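Long-range contacts in acetyl-CoA acetyltransferase (PDB 6BN2), which probably catalyses the thiolase reaction that joins two molecules of acetyl-CoA into acetoacetyl-CoA and free coenzyme A, or the reverse cleavage: residues 54-59 with 85-90; 39-44 with 261-266; 13-18 with 47-52; 101-106 with 118-123. All blocks are in the same frame, centred on the assembly; numbering follows the deposited sequence. Where two conformers were deposited one is given.

Contact 1: 54-59 with 85-90; sequences AEIQDV and NTTPTT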
loop_
_atom_site.group_PDB
_atom_site.type_symbol
_atom_site.label_atom_id
_atom_site.label_comp_id
_atom_site.label_asym_id
_atom_site.label_seq_id
_atom_site.Cartn_x
_atom_site.Cartn_y
_atom_site.Cartn_z
ATOM N N ALA A 54 -9.044 -21.386 2.597
ATOM C CA ALA A 54 -7.676 -21.634 3.036
ATOM C C ALA A 54 -6.710 -21.846 1.877
ATOM O O ALA A 54 -5.495 -21.916 2.107
ATOM C CB ALA A 54 -7.629 -22.837 3.983
ATOM N N GLU A 55 -7.203 -21.942 0.637
ATOM C CA GLU A 55 -6.279 -22.012 -0.489
ATOM C C GLU A 55 -5.615 -20.669 -0.780
ATOM O O GLU A 55 -4.573 -20.642 -1.456
ATOM C CB GLU A 55 -7.011 -22.484 -1.741
ATOM C CG GLU A 55 -7.511 -23.935 -1.684
ATOM C CD GLU A 55 -6.420 -24.965 -1.940
ATOM O OE1 GLU A 55 -5.267 -24.570 -2.215
ATOM O OE2 GLU A 55 -6.724 -26.179 -1.892
ATOM N N ILE A 56 -6.196 -19.564 -0.304
ATOM C CA ILE A 56 -5.680 -18.224 -0.606
ATOM C C ILE A 56 -4.441 -17.950 0.239
ATOM O O ILE A 56 -4.488 -18.044 1.470
ATOM C CB ILE A 56 -6.759 -17.158 -0.358
ATOM C CG1 ILE A 56 -7.938 -17.361 -1.312
ATOM C CG2 ILE A 56 -6.170 -15.749 -0.520
ATOM C CD1 ILE A 56 -7.525 -17.429 -2.795
ATOM N N GLN A 57 -3.329 -17.585 -0.412
ATOM C CA GLN A 57 -2.061 -17.435 0.314
ATOM C C GLN A 57 -1.688 -15.991 0.614
ATOM O O GLN A 57 -0.745 -15.756 1.391
ATOM C CB GLN A 57 -0.927 -18.096 -0.471
ATOM C CG GLN A 57 -1.073 -19.616 -0.494
ATOM C CD GLN A 57 -0.076 -20.257 -1.437
ATOM O OE1 GLN A 57 -0.373 -20.486 -2.611
ATOM N NE2 GLN A 57 1.129 -20.528 -0.933
ATOM N N ASP A 58 -2.392 -15.027 0.029
ATOM C CA ASP A 58 -2.125 -13.611 0.254
ATOM C C ASP A 58 -3.321 -12.856 -0.302
ATOM O O ASP A 58 -4.101 -13.389 -1.100
ATOM C CB ASP A 58 -0.818 -13.156 -0.424
ATOM C CG ASP A 58 -0.085 -12.057 0.359
ATOM O OD1 ASP A 58 -0.737 -11.282 1.095
ATOM O OD2 ASP A 58 1.155 -11.958 0.198
ATOM N N VAL A 59 -3.463 -11.618 0.148
ATOM C CA VAL A 59 -4.538 -10.724 -0.275
ATOM C C VAL A 59 -3.906 -9.356 -0.456
ATOM O O VAL A 59 -3.355 -8.808 0.508
ATOM C CB VAL A 59 -5.662 -10.626 0.770
ATOM C CG1 VAL A 59 -6.730 -9.602 0.317
ATOM C CG2 VAL A 59 -6.319 -11.998 1.049
ATOM N N ASN A 85 -7.651 -16.556 9.675
ATOM C CA ASN A 85 -6.653 -15.669 10.276
ATOM C C ASN A 85 -5.228 -16.097 9.956
ATOM O O ASN A 85 -4.280 -15.442 10.417
ATOM C CB ASN A 85 -6.890 -15.576 11.797
ATOM C CG ASN A 85 -6.707 -16.902 12.536
ATOM O OD1 ASN A 85 -5.987 -17.799 12.098
ATOM N ND2 ASN A 85 -7.351 -17.013 13.693
ATOM N N THR A 86 -5.055 -17.162 9.175
ATOM C CA THR A 86 -3.750 -17.566 8.675
ATOM C C THR A 86 -3.415 -16.913 7.332
ATOM O O THR A 86 -2.365 -17.219 6.756
ATOM C CB THR A 86 -3.682 -19.102 8.574
ATOM O OG1 THR A 86 -4.818 -19.584 7.826
ATOM C CG2 THR A 86 -3.714 -19.734 9.977
ATOM N N THR A 87 -4.274 -16.020 6.828
ATOM C CA THR A 87 -4.079 -15.380 5.527
ATOM C C THR A 87 -3.324 -14.060 5.659
ATOM O O THR A 87 -3.870 -13.103 6.231
ATOM C CB THR A 87 -5.424 -15.104 4.862
ATOM O OG1 THR A 87 -6.258 -16.266 4.966
ATOM C CG2 THR A 87 -5.227 -14.749 3.381
ATOM N N PRO A 88 -2.124 -13.933 5.088
ATOM C CA PRO A 88 -1.466 -12.610 5.031
ATOM C C PRO A 88 -2.247 -11.622 4.172
ATOM O O PRO A 88 -2.914 -12.003 3.205
ATOM C CB PRO A 88 -0.106 -12.918 4.392
ATOM C CG PRO A 88 0.125 -14.392 4.726
ATOM C CD PRO A 88 -1.257 -15.001 4.565
ATOM N N THR A 89 -2.125 -10.328 4.503
ATOM C CA THR A 89 -2.849 -9.293 3.753
ATOM C C THR A 89 -2.039 -7.999 3.699
ATOM O O THR A 89 -1.347 -7.653 4.662
ATOM C CB THR A 89 -4.219 -8.965 4.393
ATOM O OG1 THR A 89 -4.008 -8.415 5.698
ATOM C CG2 THR A 89 -5.099 -10.208 4.546
ATOM N N THR A 90 -2.189 -7.250 2.598
ATOM C CA THR A 90 -1.494 -5.970 2.404
ATOM C C THR A 90 -2.388 -5.000 1.628
ATOM O O THR A 90 -3.062 -5.399 0.679
ATOM C CB THR A 90 -0.165 -6.179 1.637
ATOM O OG1 THR A 90 0.746 -6.936 2.448
ATOM C CG2 THR A 90 0.513 -4.836 1.262
HETATM O O HOH W 1 -5.882 -18.638 3.712
HETATM O O HOH W 2 0.563 -9.706 2.741
#

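Contact 2: 39-44 with 261-266; sequences AVAIKG and ASALVL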
loop_
_atom_site.group_PDB
_atom_site.type_symbol
_atom_site.label_atom_id
_atom_site.label_comp_id
_atom_site.label_asym_id
_atom_site.label_seq_id
_atom_site.Cartn_x
_atom_site.Cartn_y
_atom_site.Cartn_z
ATOM N N ALA A 39 -14.723 -6.872 1.780
ATOM C CA ALA A 39 -15.140 -8.204 2.220
ATOM C C ALA A 39 -16.201 -8.798 1.299
ATOM O O ALA A 39 -16.144 -9.989 0.969
ATOM C CB ALA A 39 -15.666 -8.144 3.652
ATOM N N VAL A 40 -17.184 -7.988 0.891
ATOM C CA VAL A 40 -18.237 -8.482 0.002
ATOM C C VAL A 40 -17.642 -8.928 -1.327
ATOM O O VAL A 40 -18.010 -9.984 -1.873
ATOM C CB VAL A 40 -19.316 -7.400 -0.202
ATOM C CG1 VAL A 40 -20.298 -7.836 -1.300
ATOM C CG2 VAL A 40 -20.073 -7.133 1.115
ATOM N N ALA A 41 -16.714 -8.128 -1.873
ATOM C CA ALA A 41 -16.137 -8.477 -3.167
ATOM C C ALA A 41 -15.275 -9.727 -3.056
ATOM O O ALA A 41 -15.354 -10.621 -3.908
ATOM C CB ALA A 41 -15.327 -7.298 -3.726
ATOM N N ILE A 42 -14.448 -9.815 -2.009
ATOM C CA ILE A 42 -13.584 -10.984 -1.871
ATOM C C ILE A 42 -14.421 -12.238 -1.671
ATOM O O ILE A 42 -14.173 -13.274 -2.297
ATOM C CB ILE A 42 -12.585 -10.789 -0.716
ATOM C CG1 ILE A 42 -11.606 -9.665 -1.028
ATOM C CG2 ILE A 42 -11.823 -12.096 -0.472
ATOM C CD1 ILE A 42 -10.763 -9.251 0.214
ATOM N N LYS A 43 -15.423 -12.175 -0.784
ATOM C CA LYS A 43 -16.263 -13.347 -0.579
ATOM C C LYS A 43 -16.978 -13.720 -1.869
ATOM O O LYS A 43 -17.091 -14.898 -2.206
ATOM C CB LYS A 43 -17.276 -13.097 0.534
ATOM C CG LYS A 43 -18.185 -14.303 0.778
ATOM C CD LYS A 43 -18.896 -14.206 2.110
ATOM C CE LYS A 43 -19.625 -15.517 2.420
ATOM N NZ LYS A 43 -20.669 -15.780 1.402
ATOM N N GLY A 44 -17.411 -12.714 -2.631
ATOM C CA GLY A 44 -18.060 -12.995 -3.904
ATOM C C GLY A 44 -17.148 -13.714 -4.874
ATOM O O GLY A 44 -17.578 -14.639 -5.575
ATOM N N ALA A 261 -16.135 -1.782 -4.327
ATOM C CA ALA A 261 -14.946 -2.629 -4.235
ATOM C C ALA A 261 -14.990 -3.685 -5.331
ATOM O O ALA A 261 -16.014 -3.886 -5.991
ATOM C CB ALA A 261 -14.833 -3.297 -2.853
ATOM N N SER A 262 -13.854 -4.365 -5.512
ATOM C CA SER A 262 -13.732 -5.380 -6.556
ATOM C C SER A 262 -12.647 -6.370 -6.137
ATOM O O SER A 262 -11.770 -6.056 -5.318
ATOM C CB SER A 262 -13.396 -4.748 -7.912
ATOM O OG SER A 262 -12.328 -3.812 -7.768
ATOM N N ALA A 263 -12.722 -7.581 -6.683
ATOM C CA ALA A 263 -11.756 -8.587 -6.263
ATOM C C ALA A 263 -11.629 -9.670 -7.319
ATOM O O ALA A 263 -12.622 -10.065 -7.944
ATOM C CB ALA A 263 -12.163 -9.214 -4.924
ATOM N N LEU A 264 -10.401 -10.158 -7.471
ATOM C CA LEU A 264 -10.072 -11.224 -8.404
ATOM C C LEU A 264 -9.287 -12.298 -7.674
ATOM O O LEU A 264 -8.548 -12.024 -6.724
ATOM C CB LEU A 264 -9.248 -10.706 -9.596
ATOM C CG LEU A 264 -9.860 -9.631 -10.509
ATOM C CD1 LEU A 264 -9.836 -8.239 -9.887
ATOM C CD2 LEU A 264 -9.066 -9.616 -11.826
ATOM N N VAL A 265 -9.443 -13.533 -8.118
ATOM C CA VAL A 265 -8.597 -14.619 -7.640
ATOM C C VAL A 265 -7.674 -15.021 -8.777
ATOM O O VAL A 265 -8.142 -15.306 -9.886
ATOM C CB VAL A 265 -9.414 -15.825 -7.152
ATOM C CG1 VAL A 265 -8.447 -16.939 -6.743
ATOM C CG2 VAL A 265 -10.325 -15.443 -5.958
ATOM N N LEU A 266 -6.368 -15.015 -8.502
ATOM C CA LEU A 266 -5.320 -15.410 -9.433
ATOM C C LEU A 266 -4.747 -16.763 -9.033
ATOM O O LEU A 266 -4.592 -17.045 -7.839
ATOM C CB LEU A 266 -4.194 -14.375 -9.431
ATOM C CG LEU A 266 -4.169 -13.258 -10.471
ATOM C CD1 LEU A 266 -5.500 -12.613 -10.640
ATOM C CD2 LEU A 266 -3.105 -12.238 -10.076
#

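Contact 3: 13-18 with 47-52; sequences FIVSAV and DKINLN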
loop_
_atom_site.group_PDB
_atom_site.type_symbol
_atom_site.label_atom_id
_atom_site.label_comp_id
_atom_site.label_asym_id
_atom_site.label_seq_id
_atom_site.Cartn_x
_atom_site.Cartn_y
_atom_site.Cartn_z
ATOM N N PHE A 13 -3.259 -17.078 -14.171
ATOM C CA PHE A 13 -4.633 -17.103 -14.647
ATOM C C PHE A 13 -5.562 -16.415 -13.666
ATOM O O PHE A 13 -5.336 -16.434 -12.458
ATOM C CB PHE A 13 -5.093 -18.539 -14.849
ATOM C CG PHE A 13 -4.371 -19.232 -15.945
ATOM C CD1 PHE A 13 -4.849 -19.158 -17.250
ATOM C CD2 PHE A 13 -3.199 -19.930 -15.691
ATOM C CE1 PHE A 13 -4.172 -19.784 -18.281
ATOM C CE2 PHE A 13 -2.520 -20.557 -16.719
ATOM C CZ PHE A 13 -3.009 -20.486 -18.013
ATOM N N ILE A 14 -6.614 -15.801 -14.203
ATOM C CA ILE A 14 -7.684 -15.219 -13.401
ATOM C C ILE A 14 -8.803 -16.240 -13.378
ATOM O O ILE A 14 -9.363 -16.566 -14.434
ATOM C CB ILE A 14 -8.171 -13.884 -13.986
ATOM C CG1 ILE A 14 -7.032 -12.858 -13.983
ATOM C CG2 ILE A 14 -9.363 -13.358 -13.177
ATOM C CD1 ILE A 14 -7.325 -11.654 -14.880
ATOM N N VAL A 15 -9.118 -16.765 -12.192
ATOM C CA VAL A 15 -10.132 -17.813 -12.095
ATOM C C VAL A 15 -11.475 -17.275 -11.609
ATOM O O VAL A 15 -12.494 -17.958 -11.776
ATOM C CB VAL A 15 -9.662 -18.995 -11.211
ATOM C CG1 VAL A 15 -8.534 -19.770 -11.910
ATOM C CG2 VAL A 15 -9.238 -18.543 -9.817
ATOM N N SER A 16 -11.508 -16.087 -11.011
ATOM C CA SER A 16 -12.779 -15.439 -10.710
ATOM C C SER A 16 -12.528 -13.942 -10.615
ATOM O O SER A 16 -11.402 -13.498 -10.373
ATOM C CB SER A 16 -13.399 -15.977 -9.416
ATOM O OG SER A 16 -12.572 -15.663 -8.317
ATOM N N ALA A 17 -13.592 -13.172 -10.828
ATOM C CA ALA A 17 -13.475 -11.714 -10.902
ATOM C C ALA A 17 -14.847 -11.105 -10.679
ATOM O O ALA A 17 -15.767 -11.361 -11.467
ATOM C CB ALA A 17 -12.909 -11.285 -12.264
ATOM N N VAL A 18 -15.007 -10.319 -9.606
ATOM C CA VAL A 18 -16.319 -9.747 -9.290
ATOM C C VAL A 18 -16.150 -8.323 -8.775
ATOM O O VAL A 18 -15.047 -7.866 -8.462
ATOM C CB VAL A 18 -17.103 -10.572 -8.244
ATOM C CG1 VAL A 18 -17.256 -12.020 -8.668
ATOM C CG2 VAL A 18 -16.393 -10.478 -6.861
ATOM N N ASP A 47 -16.856 -17.296 -3.711
ATOM C CA ASP A 47 -18.115 -18.018 -3.873
ATOM C C ASP A 47 -18.367 -18.419 -5.323
ATOM O O ASP A 47 -18.993 -19.458 -5.571
ATOM C CB ASP A 47 -19.274 -17.162 -3.351
ATOM C CG ASP A 47 -19.380 -17.144 -1.819
ATOM O OD1 ASP A 47 -18.736 -17.971 -1.135
ATOM O OD2 ASP A 47 -20.140 -16.295 -1.290
ATOM N N LYS A 48 -17.906 -17.612 -6.291
ATOM C CA LYS A 48 -18.140 -17.919 -7.703
ATOM C C LYS A 48 -17.539 -19.254 -8.104
ATOM O O LYS A 48 -18.055 -19.922 -9.010
ATOM C CB LYS A 48 -17.542 -16.832 -8.608
ATOM C CG LYS A 48 -18.326 -15.531 -8.658
ATOM C CD LYS A 48 -19.571 -15.646 -9.536
ATOM C CE LYS A 48 -20.318 -14.310 -9.601
ATOM N NZ LYS A 48 -21.586 -14.414 -10.413
ATOM N N ILE A 49 -16.437 -19.644 -7.471
ATOM C CA ILE A 49 -15.735 -20.872 -7.806
ATOM C C ILE A 49 -15.742 -21.870 -6.652
ATOM O O ILE A 49 -15.003 -22.858 -6.691
ATOM C CB ILE A 49 -14.298 -20.571 -8.267
ATOM C CG1 ILE A 49 -13.591 -19.655 -7.260
ATOM C CG2 ILE A 49 -14.327 -19.885 -9.632
ATOM C CD1 ILE A 49 -12.100 -19.483 -7.519
ATOM N N ASN A 50 -16.571 -21.625 -5.630
ATOM C CA ASN A 50 -16.687 -22.503 -4.463
ATOM C C ASN A 50 -15.315 -22.831 -3.881
ATOM O O ASN A 50 -15.022 -23.972 -3.527
ATOM C CB ASN A 50 -17.447 -23.786 -4.814
ATOM C CG ASN A 50 -17.942 -24.525 -3.583
ATOM O OD1 ASN A 50 -18.183 -23.920 -2.536
ATOM N ND2 ASN A 50 -18.090 -25.837 -3.701
ATOM N N LEU A 51 -14.464 -21.814 -3.771
ATOM C CA LEU A 51 -13.079 -22.048 -3.378
ATOM C C LEU A 51 -12.950 -22.135 -1.863
ATOM O O LEU A 51 -13.447 -21.267 -1.137
ATOM C CB LEU A 51 -12.170 -20.932 -3.908
ATOM C CG LEU A 51 -10.674 -21.147 -3.647
ATOM C CD1 LEU A 51 -10.141 -22.382 -4.367
ATOM C CD2 LEU A 51 -9.892 -19.910 -4.071
ATOM N N ASN A 52 -12.281 -23.182 -1.393
ATOM C CA ASN A 52 -11.902 -23.289 0.014
ATOM C C ASN A 52 -11.078 -22.057 0.379
ATOM O O ASN A 52 -10.008 -21.854 -0.209
ATOM C CB ASN A 52 -11.098 -24.576 0.223
ATOM C CG ASN A 52 -10.595 -24.748 1.650
ATOM O OD1 ASN A 52 -10.777 -23.888 2.508
ATOM N ND2 ASN A 52 -9.959 -25.883 1.908
#

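Contact 4: 101-106 with 118-123; sequences KAVMMA and IVAGGM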
loop_
_atom_site.group_PDB
_atom_site.type_symbol
_atom_site.label_atom_id
_atom_site.label_comp_id
_atom_site.label_asym_id
_atom_site.label_seq_id
_atom_site.Cartn_x
_atom_site.Cartn_y
_atom_site.Cartn_z
ATOM N N LYS A 101 -2.572 -2.117 -9.741
ATOM C CA LYS A 101 -1.250 -2.433 -9.203
ATOM C C LYS A 101 -1.326 -3.624 -8.257
ATOM O O LYS A 101 -0.421 -4.462 -8.231
ATOM C CB LYS A 101 -0.684 -1.200 -8.492
ATOM C CG LYS A 101 0.770 -1.365 -7.994
ATOM C CD LYS A 101 1.738 -1.667 -9.150
ATOM C CE LYS A 101 3.196 -1.596 -8.638
ATOM N NZ LYS A 101 4.155 -1.839 -9.770
ATOM N N ALA A 102 -2.415 -3.730 -7.487
ATOM C CA ALA A 102 -2.607 -4.910 -6.640
ATOM C C ALA A 102 -2.608 -6.189 -7.473
ATOM O O ALA A 102 -1.967 -7.183 -7.107
ATOM C CB ALA A 102 -3.923 -4.793 -5.857
ATOM N N VAL A 103 -3.348 -6.191 -8.585
ATOM C CA VAL A 103 -3.393 -7.369 -9.454
ATOM C C VAL A 103 -2.020 -7.664 -10.047
ATOM O O VAL A 103 -1.595 -8.824 -10.112
ATOM C CB VAL A 103 -4.446 -7.170 -10.558
ATOM C CG1 VAL A 103 -4.320 -8.283 -11.619
ATOM C CG2 VAL A 103 -5.855 -7.141 -9.944
ATOM N N MET A 104 -1.302 -6.622 -10.491
ATOM C CA MET A 104 0.029 -6.818 -11.064
ATOM C C MET A 104 1.004 -7.391 -10.039
ATOM O O MET A 104 1.761 -8.323 -10.337
ATOM C CB MET A 104 0.540 -5.480 -11.620
ATOM C CG MET A 104 -0.307 -4.986 -12.787
ATOM S SD MET A 104 -0.018 -3.219 -13.144
ATOM C CE MET A 104 1.759 -3.169 -13.328
ATOM N N MET A 105 1.020 -6.822 -8.829
ATOM C CA MET A 105 1.893 -7.323 -7.768
ATOM C C MET A 105 1.555 -8.764 -7.416
ATOM O O MET A 105 2.437 -9.568 -7.130
ATOM C CB MET A 105 1.763 -6.438 -6.525
ATOM C CG MET A 105 2.327 -5.041 -6.718
ATOM S SD MET A 105 1.856 -3.924 -5.385
ATOM C CE MET A 105 3.489 -3.331 -4.857
ATOM N N ALA A 106 0.266 -9.091 -7.415
ATOM C CA ALA A 106 -0.132 -10.463 -7.132
ATOM C C ALA A 106 0.347 -11.406 -8.230
ATOM O O ALA A 106 0.804 -12.523 -7.948
ATOM C CB ALA A 106 -1.653 -10.536 -6.968
ATOM N N ILE A 118 -3.935 -16.379 -4.974
ATOM C CA ILE A 118 -3.827 -15.072 -4.337
ATOM C C ILE A 118 -5.036 -14.234 -4.739
ATOM O O ILE A 118 -5.542 -14.353 -5.862
ATOM C CB ILE A 118 -2.479 -14.405 -4.708
ATOM C CG1 ILE A 118 -2.329 -13.032 -4.031
ATOM C CG2 ILE A 118 -2.288 -14.298 -6.220
ATOM C CD1 ILE A 118 -0.856 -12.524 -4.050
ATOM N N VAL A 119 -5.529 -13.416 -3.800
ATOM C CA VAL A 119 -6.629 -12.483 -4.056
ATOM C C VAL A 119 -6.038 -11.107 -4.303
ATOM O O VAL A 119 -5.148 -10.666 -3.559
ATOM C CB VAL A 119 -7.608 -12.433 -2.870
ATOM C CG1 VAL A 119 -8.533 -11.207 -2.974
ATOM C CG2 VAL A 119 -8.423 -13.736 -2.759
ATOM N N ALA A 120 -6.531 -10.417 -5.337
ATOM C CA ALA A 120 -6.125 -9.035 -5.576
ATOM C C ALA A 120 -7.348 -8.223 -5.970
ATOM O O ALA A 120 -8.202 -8.697 -6.727
ATOM C CB ALA A 120 -5.045 -8.931 -6.677
ATOM N N GLY A 121 -7.410 -6.985 -5.493
ATOM C CA GLY A 121 -8.553 -6.146 -5.816
ATOM C C GLY A 121 -8.387 -4.765 -5.225
ATOM O O GLY A 121 -7.262 -4.281 -5.070
ATOM N N GLY A 122 -9.502 -4.123 -4.897
ATOM C CA GLY A 122 -9.443 -2.770 -4.375
ATOM C C GLY A 122 -10.772 -2.388 -3.770
ATOM O O GLY A 122 -11.804 -3.040 -4.004
ATOM N N MET A 123 -10.734 -1.318 -2.981
ATOM C CA MET A 123 -11.901 -0.922 -2.211
ATOM C C MET A 123 -11.787 0.559 -1.876
ATOM O O MET A 123 -10.687 1.070 -1.651
ATOM C CB MET A 123 -12.007 -1.761 -0.920
ATOM C CG MET A 123 -10.794 -1.597 0.022
ATOM S SD MET A 123 -10.733 -2.923 1.250
ATOM C CE MET A 123 -9.135 -2.572 2.052
#

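Contact 1: 54-59 with 85-90
Segments 54-59 and 85-90 come together with the CA atoms of Val59 and Thr89 4.6 Å apart, where strand 59-62 meets strand 89-93. The firm backbone bond runs from Thr90 N to Val59 O at 2.9 Å, while the link from Val59 N to Pro88 O is weak and strongly bent, 120° at the hydrogen. That N-H is shared: Asp58 OD1 also accepts it at 2.9 Å, met on the anti side of the carboxylate and 19° out of its plane. Two acceptors, Asp58 OD1 and Pro88 O, therefore lie only 3.1 Å apart around one donor. A water donates to Asp58 OD1 at 2.6 Å and also bonds Thr90 OG1, linking the two segments, and OD2 forms a salt bridge with Lys101 of the second subunit. The pairing builds one margin of the N-terminal thiolase half, strand 89-93 being the outermost strand at this end of the sheet within the chain; helix 73-80 packs on the face that carries Val59 and Thr89. Upstream, the Pro88 ring stands across the Asp58 side chain at about a right angle, its CD resting 3.3 Å from Gln57 O. In Thr87 a chi1 of -46° sets OG1 beside the backbone N and CG2 anti to it, which places CG2 3.8 Å from Val59 CG2 and also next to Ile56 CG2. The hydroxyl goes the other way: Thr87 OG1 bonds Pro84 O and accepts from a second water, which donates to Ile56 O as well and bridges the loops at 2.7 Å from each oxygen.

Contact 2: 39-44 with 261-266
Ser262 OG is gripped by two hydroxyls, those of Ser360 and Ser363, on the side of strand 258-268 turned away from Ala41. This serine thus marks the division of the layers in the thiolase fold: helix 358-375 packs on its face of the sheet, and helix 34-48 packs on the face carrying Ala261 and Ala263. Segments 39-44 and 261-266 run 28° apart, their axes 6.6 Å apart at closest, a closeness that rests on small side chains. Ala41 CB is lodged over the strand backbone, 3.7 Å from Ser262 C, with the methyls of Ala261 and Ala263 flanking it; CB of Ala41 and CB of Ala263 are 3.9 Å apart. In return Ala263 CB presses on the helix main chain, 3.6 Å from Ala41 O and 3.8 Å from Ile42 N. The interlock is wholly apolar between side chains, and every residue that takes part is buried. Ile42 stands at the border of this patch and also reaches Leu83 and Val119. Its first torsion (chi1 -66°) sets CG1 anti to the carbonyl carbon, which brings Ile42 CG1 to 4.0 Å from Ala263 CB.

Contact 3: 13-18 with 47-52
Ile49 and Val15 cross at about a right angle, and each branch of the isoleucine finds a different surface of strand 12-24. Ile49 CG2 abuts the main chain, 3.4 Å from Val15 O, whereas CD1 runs on to Val15 CG2 at 3.8 Å. With chi1 at 50°, CG1 is held between the backbone N and the carbonyl carbon, and the extended chi2 then carries CD1 forward to the valine. Ser16 lies beside this side chain, its CB 4.0 Å from Ile49 CG2; in the conformer given, Ser16 OG bonds Ala45 O of the helix. Lys48 approaches Val18 obliquely. A bend at chi2 (-77°) turns the lysine chain across the valine, so that its methylenes do the touching: Val18 CG1 lies 3.7 Å from Lys48 CG and 3.9 Å from Lys48 CE. Its ammonium group continues outward to a salt bridge with Glu204. The contact therefore grades from buried hydrocarbon at Val15 to an exposed, charged end at Lys48. It seats the end of helix 34-48 on the sheet, where the chain turns off through a Schellman motif with Asn50, of positive phi, as the C-prime residue.

Contact 4: 101-106 with 118-123
Ala120 projects its methyl into the backbone of helix 98-111, its CB meeting Val103 CA at 3.6 Å; the two backbones come nearest at these residues. Segments 101-106 and 118-123 run nearly antiparallel, 167° between their directions, with axes 6.6 Å apart. They form the second half of a beta-alpha-beta crossover: strand 89-93 leads into the helix, which returns to strand 117-125 on the far side of strand 59-62. In the layered thiolase fold this helix lies in the middle, between the two halves: its Val103 also packs on Ile283 and its Met104 on Tyr286, both of strand 281-290.

Contacts with polar backbone atoms are packing rather than bonding. Ala102 O is 3.6 Å from Ala120 CB, and in the reverse sense Ala102 CB rests 3.5 Å from Gly121 O, where the glycine brings only its main chain to the helix.

Charge stays outside the interface between helix and strand. Lys101 NZ forms salt bridges with Asp288 of its own chain and Asp58 of the second subunit.

Apolar side chains supply the rest. In Val103 a chi1 of 170° puts CG1 anti to the backbone N and so CG2 anti to the carbonyl carbon, where CG2 borders the Ala120 methyl at 3.8 Å. On the next helical turn Ala106 CB touches that same methyl, also at 3.8 Å, and faces Ile118: the isoleucine extends CG1 anti to the backbone N (chi1 -179°), and both of its branches meet the alanine methyl from the same side, CG2 at 3.9 Å and CD1 at 3.6 Å from Ala106 CB.

How the contacts relate
All four contacts belong to the N-terminal thiolase half and reach one sheet. Contacts 1, 2 and 4 are buried, whereas contact 3 alone includes an exposed touching residue, Lys48. Contacts 2 and 4 are alanine-rich helix-on-strand packing on opposite faces of the neighbouring strands 258-268 and 117-125, helix 34-48 against one and helix 98-111 against the other; the strands bond directly through Leu264 N and Ala120 O. Contacts 2 and 3 share helix 34-48, one using its middle and the other its end. Contact 1 is polar, with one firm backbone bond, bridging waters and a carboxylate; like contact 4 it reaches the second subunit. Ile56 ties contact 1 to the others, packing on Leu51, Val265 and Val119, while contacts 3 and 4 do not touch.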